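Local atomic coordinates of thioredoxin-like fold domain-containing protein (Paracoccus denitrificans, PDB entry 3DML), a protein that probably acts as a periplasmic thiol-disulfide oxidoreductase of the thioredoxin type, serving bacterial sulfur oxidation. Residues 19-24 against 54-59; 23-28 against 79-84. One frame throughout, in Å; residues are numbered along the deposited sequence. Where two conformers were deposited one is given.

In the fold
Strand 20-26 lies inside a four-stranded mixed sheet, and the two contacts describe what it meets along its two edges: contact 1 is its parallel pairing with the outermost strand 55-59, contact 2 its antiparallel pairing with strand 79-84. Leu23 and Met24 belong to both, and the centres lie about 6 Å apart. Contact 2 is buried throughout, and its side chains are mostly aliphatic and aromatic, with one threonine. Contact 1 is partly buried; beyond its leucines and Met24 it runs out to proline, glutamine and arginine, Arg57 making its salt bridge outside the contact, to Asp37 of helix 31-39. In this thioredoxin-like fold the deep pairing is thus mostly apolar, the edge pairing mixed.

Contact 1. Residues 19-24 against 54-59; sequences ELRLLM and PVQRLQ
Leu22 and Met24 each lend both N-H and C=O to strand 55-59, giving the four hydrogen bonds of a parallel ladder. The straightest runs from Met24 N to Gln56 O (2.8 Å, 171° at the hydrogen); Leu58 N returns to Met24 O, and Gln56 N to Leu22 O. Leu22 N completes the set on Pro54 O at 2.9 Å. Close CA-H...O contacts lie between these bonds, the shortest from Val55 CA to Leu22 O (3.1 Å).

Packing then differs on the two faces. Met24, a selenomethionine in this crystal, and Arg57 run side by side in the same direction: with CG anti to the backbone N (chi1 172°) and an extended chain, Met24 brings its SE to 4.0 Å from Arg57 NE. The guanidinium beyond is held by a salt bridge to Asp37. Val55 CG2 meets Met24 CB at 3.8 Å on this same face. On the opposite face, that of Leu23 and Gln56, Leu23 CD2 touches both Gln56 CB and Leu58 CD1, each at 4.1 Å.

The Met24 face is covered by helix 31-39, where Trp36 touches Met24, Val55 and Arg57, while Leu22 reaches Phe101 and Leu105 of helix 98-112.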
loop_
_atom_site.group_PDB
_atom_site.type_symbol
_atom_site.label_atom_id
_atom_site.label_comp_id
_atom_site.label_asym_id
_atom_site.label_seq_id
_atom_site.Cartn_x
_atom_site.Cartn_y
_atom_site.Cartn_z
ATOM N N GLU A 19 -13.625 6.235 -0.452
ATOM C CA GLU A 19 -12.908 6.324 0.837
ATOM C C GLU A 19 -11.791 5.282 0.905
ATOM O O GLU A 19 -11.269 5.003 1.977
ATOM C CB GLU A 19 -13.875 6.148 2.001
ATOM C CG GLU A 19 -15.147 5.415 1.656
ATOM C CD GLU A 19 -14.911 4.035 1.099
ATOM O OE1 GLU A 19 -14.941 3.883 -0.147
ATOM O OE2 GLU A 19 -14.690 3.104 1.907
ATOM N N LEU A 20 -11.418 4.722 -0.244
ATOM C CA LEU A 20 -10.229 3.858 -0.309
ATOM C C LEU A 20 -8.902 4.644 -0.403
ATOM O O LEU A 20 -8.810 5.641 -1.107
ATOM C CB LEU A 20 -10.342 2.888 -1.488
ATOM C CG LEU A 20 -10.906 1.482 -1.323
ATOM C CD1 LEU A 20 -12.084 1.404 -0.399
ATOM C CD2 LEU A 20 -11.191 0.828 -2.686
ATOM N N ARG A 21 -7.885 4.178 0.329
ATOM C CA ARG A 21 -6.515 4.687 0.248
ATOM C C ARG A 21 -5.563 3.503 0.371
ATOM O O ARG A 21 -5.862 2.561 1.094
ATOM C CB ARG A 21 -6.205 5.634 1.411
ATOM C CG ARG A 21 -6.798 7.027 1.324
ATOM C CD ARG A 21 -6.387 7.818 2.549
ATOM N NE ARG A 21 -7.133 7.396 3.743
ATOM C CZ ARG A 21 -6.707 7.540 4.999
ATOM N NH1 ARG A 21 -5.521 8.094 5.265
ATOM N NH2 ARG A 21 -7.476 7.114 5.998
ATOM N N LEU A 22 -4.419 3.579 -0.283
ATOM C CA LEU A 22 -3.382 2.567 -0.115
ATOM C C LEU A 22 -2.225 3.161 0.656
ATOM O O LEU A 22 -1.540 4.053 0.159
ATOM C CB LEU A 22 -2.862 2.085 -1.467
ATOM C CG LEU A 22 -2.012 0.814 -1.472
ATOM C CD1 LEU A 22 -2.834 -0.432 -1.093
ATOM C CD2 LEU A 22 -1.506 0.656 -2.876
ATOM N N LEU A 23 -2.004 2.659 1.860
ATOM C CA LEU A 23 -0.863 3.061 2.648
ATOM C C LEU A 23 0.315 2.201 2.270
ATOM O O LEU A 23 0.221 0.959 2.263
ATOM C CB LEU A 23 -1.146 2.867 4.134
ATOM C CG LEU A 23 -2.321 3.635 4.697
ATOM C CD1 LEU A 23 -2.426 3.313 6.190
ATOM C CD2 LEU A 23 -2.142 5.128 4.469
HETATM N N MSE A 24 1.423 2.852 1.969
HETATM C CA MSE A 24 2.643 2.143 1.681
HETATM C C MSE A 24 3.641 2.403 2.798
HETATM O O MSE A 24 4.052 3.551 3.012
HETATM C CB MSE A 24 3.207 2.606 0.350
HETATM C CG MSE A 24 4.574 2.045 0.099
HETATM SE SE MSE A 24 5.346 2.724 -1.532
HETATM C CE MSE A 24 6.752 1.384 -1.587
ATOM N N PRO A 54 -5.748 5.978 -3.846
ATOM C CA PRO A 54 -4.550 6.810 -3.846
ATOM C C PRO A 54 -3.527 6.385 -2.772
ATOM O O PRO A 54 -3.911 6.080 -1.628
ATOM C CB PRO A 54 -5.104 8.213 -3.538
ATOM C CG PRO A 54 -6.479 8.178 -4.012
ATOM C CD PRO A 54 -6.967 6.793 -3.669
ATOM N N VAL A 55 -2.250 6.376 -3.136
ATOM C CA VAL A 55 -1.180 5.916 -2.238
ATOM C C VAL A 55 -0.694 7.036 -1.312
ATOM O O VAL A 55 -0.662 8.214 -1.706
ATOM C CB VAL A 55 0.010 5.259 -3.025
ATOM C CG1 VAL A 55 0.712 6.271 -3.936
ATOM C CG2 VAL A 55 1.025 4.608 -2.097
ATOM N N GLN A 56 -0.374 6.652 -0.077
ATOM C CA GLN A 56 0.239 7.550 0.898
ATOM C C GLN A 56 1.375 6.769 1.568
ATOM O O GLN A 56 1.180 5.649 2.048
ATOM C CB GLN A 56 -0.793 8.014 1.928
ATOM C CG GLN A 56 -2.221 8.296 1.373
ATOM C CD GLN A 56 -2.349 9.527 0.450
ATOM O OE1 GLN A 56 -1.540 10.474 0.484
ATOM N NE2 GLN A 56 -3.400 9.511 -0.380
ATOM N N ARG A 57 2.582 7.326 1.559
ATOM C CA ARG A 57 3.705 6.633 2.151
ATOM C C ARG A 57 3.844 6.986 3.625
ATOM O O ARG A 57 3.599 8.137 4.023
ATOM C CB ARG A 57 5.000 7.015 1.449
ATOM C CG ARG A 57 5.064 6.624 -0.017
ATOM C CD ARG A 57 6.459 6.931 -0.546
ATOM N NE ARG A 57 6.684 6.441 -1.911
ATOM C CZ ARG A 57 6.098 7.007 -2.953
ATOM N NH1 ARG A 57 5.263 8.017 -2.733
ATOM N NH2 ARG A 57 6.324 6.573 -4.195
ATOM N N LEU A 58 4.291 6.014 4.412
ATOM C CA LEU A 58 4.556 6.214 5.827
ATOM C C LEU A 58 5.768 5.377 6.168
ATOM O O LEU A 58 6.107 4.445 5.436
ATOM C CB LEU A 58 3.366 5.749 6.684
ATOM C CG LEU A 58 2.022 6.447 6.485
ATOM C CD1 LEU A 58 0.924 5.674 7.204
ATOM C CD2 LEU A 58 2.083 7.905 7.001
ATOM N N GLN A 59 6.413 5.718 7.284
ATOM C CA GLN A 59 7.551 4.986 7.769
ATOM C C GLN A 59 7.073 3.938 8.743
ATOM O O GLN A 59 6.286 4.227 9.652
ATOM C CB GLN A 59 8.534 5.922 8.488
ATOM C CG GLN A 59 9.247 6.883 7.556
ATOM C CD GLN A 59 10.231 6.137 6.708
ATOM O OE1 GLN A 59 11.048 5.371 7.223
ATOM N NE2 GLN A 59 10.130 6.304 5.405
#

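Contact 2. Residues 23-28 against 79-84; sequences LMFEQP and TFVLMA
Leu23 and Phe25 form hydrogen-bonded antiparallel pairs with Val81 and Thr79, the non-hydrogen-bonded pair Met24-Phe80 lying between them, on strand segments that run at 155° to each other; three of the bonds are short, among them Val81 N to Leu23 O (2.7 Å), and the fourth, from Thr79 N to Phe25 O, is weak.

Met24 and Phe80 lie alongside each other, pointing the same way. Phe80 offers its CD1-CE1 side: CE1 is 3.7 Å from Met24 CG, and Met24 CE reaches CZ at 4.0 Å. The selenium, 5.1 Å from the ring centroid and oblique to it, makes this a Met-aromatic contact. In the thioredoxin-like fold this is the middle of the central sheet, and from here Met24 also touches the CxxC motif of Cys30 and Cys33, reduced in this structure, at the start of helix 31-39. An alanine in place of Phe80 would probably strip the flank of Met24 of its aromatic cover and leave Trp36 and Phe101 without this ring to pack against.

On the other face, the Phe25 and Val81 side chains cross at a slant, CE2 of the ring 3.8 Å from Val81 CG2, while Thr79 O sits at the edge of the Phe25 ring, in its plane. Met83, also a selenomethionine, is folded back at chi2 and chi3 (-67° and -68°); it lays CG 3.7 Å from Leu23 CD1 and brings its SE to the same methyl.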
loop_
_atom_site.group_PDB
_atom_site.type_symbol
_atom_site.label_atom_id
_atom_site.label_comp_id
_atom_site.label_asym_id
_atom_site.label_seq_id
_atom_site.Cartn_x
_atom_site.Cartn_y
_atom_site.Cartn_z
ATOM N N LEU A 23 -2.004 2.659 1.860
ATOM C CA LEU A 23 -0.863 3.061 2.648
ATOM C C LEU A 23 0.315 2.201 2.270
ATOM O O LEU A 23 0.221 0.959 2.263
ATOM C CB LEU A 23 -1.146 2.867 4.134
ATOM C CG LEU A 23 -2.321 3.635 4.697
ATOM C CD1 LEU A 23 -2.426 3.313 6.190
ATOM C CD2 LEU A 23 -2.142 5.128 4.469
HETATM N N MSE A 24 1.423 2.852 1.969
HETATM C CA MSE A 24 2.643 2.143 1.681
HETATM C C MSE A 24 3.641 2.403 2.798
HETATM O O MSE A 24 4.052 3.551 3.012
HETATM C CB MSE A 24 3.207 2.606 0.350
HETATM C CG MSE A 24 4.574 2.045 0.099
HETATM SE SE MSE A 24 5.346 2.724 -1.532
HETATM C CE MSE A 24 6.752 1.384 -1.587
ATOM N N PHE A 25 4.022 1.341 3.501
ATOM C CA PHE A 25 4.955 1.446 4.608
ATOM C C PHE A 25 6.367 1.153 4.150
ATOM O O PHE A 25 6.626 0.108 3.543
ATOM C CB PHE A 25 4.534 0.525 5.762
ATOM C CG PHE A 25 3.312 1.001 6.471
ATOM C CD1 PHE A 25 3.424 1.854 7.570
ATOM C CD2 PHE A 25 2.040 0.630 6.023
ATOM C CE1 PHE A 25 2.276 2.303 8.230
ATOM C CE2 PHE A 25 0.891 1.073 6.670
ATOM C CZ PHE A 25 0.991 1.917 7.770
ATOM N N GLU A 26 7.267 2.088 4.457
ATOM C CA GLU A 26 8.668 2.049 4.014
ATOM C C GLU A 26 9.636 2.175 5.178
ATOM O O GLU A 26 9.225 2.448 6.307
ATOM C CB GLU A 26 8.940 3.228 3.081
ATOM C CG GLU A 26 8.090 3.276 1.845
ATOM C CD GLU A 26 8.771 4.046 0.737
ATOM O OE1 GLU A 26 8.612 3.656 -0.435
ATOM O OE2 GLU A 26 9.470 5.037 1.037
ATOM N N GLN A 27 10.928 1.968 4.909
ATOM C CA GLN A 27 11.988 2.272 5.869
ATOM C C GLN A 27 13.261 2.561 5.089
ATOM O O GLN A 27 13.347 2.194 3.911
ATOM C CB GLN A 27 12.226 1.119 6.847
ATOM C CG GLN A 27 12.836 -0.173 6.249
ATOM C CD GLN A 27 12.979 -1.230 7.314
ATOM O OE1 GLN A 27 13.681 -1.023 8.313
ATOM N NE2 GLN A 27 12.301 -2.371 7.130
ATOM N N PRO A 28 14.230 3.253 5.721
ATOM C CA PRO A 28 15.507 3.531 5.075
ATOM C C PRO A 28 16.228 2.281 4.617
ATOM O O PRO A 28 16.228 1.246 5.311
ATOM C CB PRO A 28 16.311 4.239 6.180
ATOM C CG PRO A 28 15.283 4.905 6.989
ATOM C CD PRO A 28 14.169 3.877 7.056
ATOM N N THR A 79 5.060 -2.752 2.784
ATOM C CA THR A 79 3.724 -3.323 3.009
ATOM C C THR A 79 2.725 -2.315 2.473
ATOM O O THR A 79 2.866 -1.113 2.718
ATOM C CB THR A 79 3.459 -3.576 4.515
ATOM O OG1 THR A 79 4.288 -4.655 4.965
ATOM C CG2 THR A 79 1.982 -3.950 4.780
ATOM N N PHE A 80 1.707 -2.793 1.779
ATOM C CA PHE A 80 0.686 -1.911 1.235
ATOM C C PHE A 80 -0.623 -2.236 1.922
ATOM O O PHE A 80 -1.105 -3.352 1.790
ATOM C CB PHE A 80 0.535 -2.127 -0.270
ATOM C CG PHE A 80 1.828 -1.949 -1.035
ATOM C CD1 PHE A 80 2.176 -0.684 -1.530
ATOM C CD2 PHE A 80 2.683 -3.031 -1.244
ATOM C CE1 PHE A 80 3.362 -0.499 -2.246
ATOM C CE2 PHE A 80 3.897 -2.871 -1.954
ATOM C CZ PHE A 80 4.231 -1.591 -2.451
ATOM N N VAL A 81 -1.172 -1.286 2.672
ATOM C CA VAL A 81 -2.402 -1.557 3.397
ATOM C C VAL A 81 -3.553 -0.811 2.728
ATOM O O VAL A 81 -3.520 0.417 2.598
ATOM C CB VAL A 81 -2.326 -1.145 4.884
ATOM C CG1 VAL A 81 -3.654 -1.471 5.578
ATOM C CG2 VAL A 81 -1.171 -1.872 5.587
ATOM N N LEU A 82 -4.560 -1.559 2.308
ATOM C CA LEU A 82 -5.745 -0.934 1.734
ATOM C C LEU A 82 -6.676 -0.592 2.878
ATOM O O LEU A 82 -7.146 -1.481 3.611
ATOM C CB LEU A 82 -6.430 -1.853 0.719
ATOM C CG LEU A 82 -7.615 -1.195 0.001
ATOM C CD1 LEU A 82 -7.141 -0.140 -1.025
ATOM C CD2 LEU A 82 -8.497 -2.245 -0.659
HETATM N N MSE A 83 -6.940 0.704 3.007
HETATM C CA MSE A 83 -7.824 1.256 4.030
HETATM C C MSE A 83 -9.152 1.594 3.400
HETATM O O MSE A 83 -9.203 2.177 2.313
HETATM C CB MSE A 83 -7.249 2.561 4.573
HETATM C CG MSE A 83 -5.835 2.495 5.030
HETATM SE SE MSE A 83 -5.645 1.352 6.610
HETATM C CE MSE A 83 -6.601 2.497 7.852
ATOM N N ALA A 84 -10.227 1.264 4.099
ATOM C CA ALA A 84 -11.558 1.727 3.718
ATOM C C ALA A 84 -11.949 2.693 4.823
ATOM O O ALA A 84 -12.192 2.285 5.964
ATOM C CB ALA A 84 -12.512 0.579 3.657
#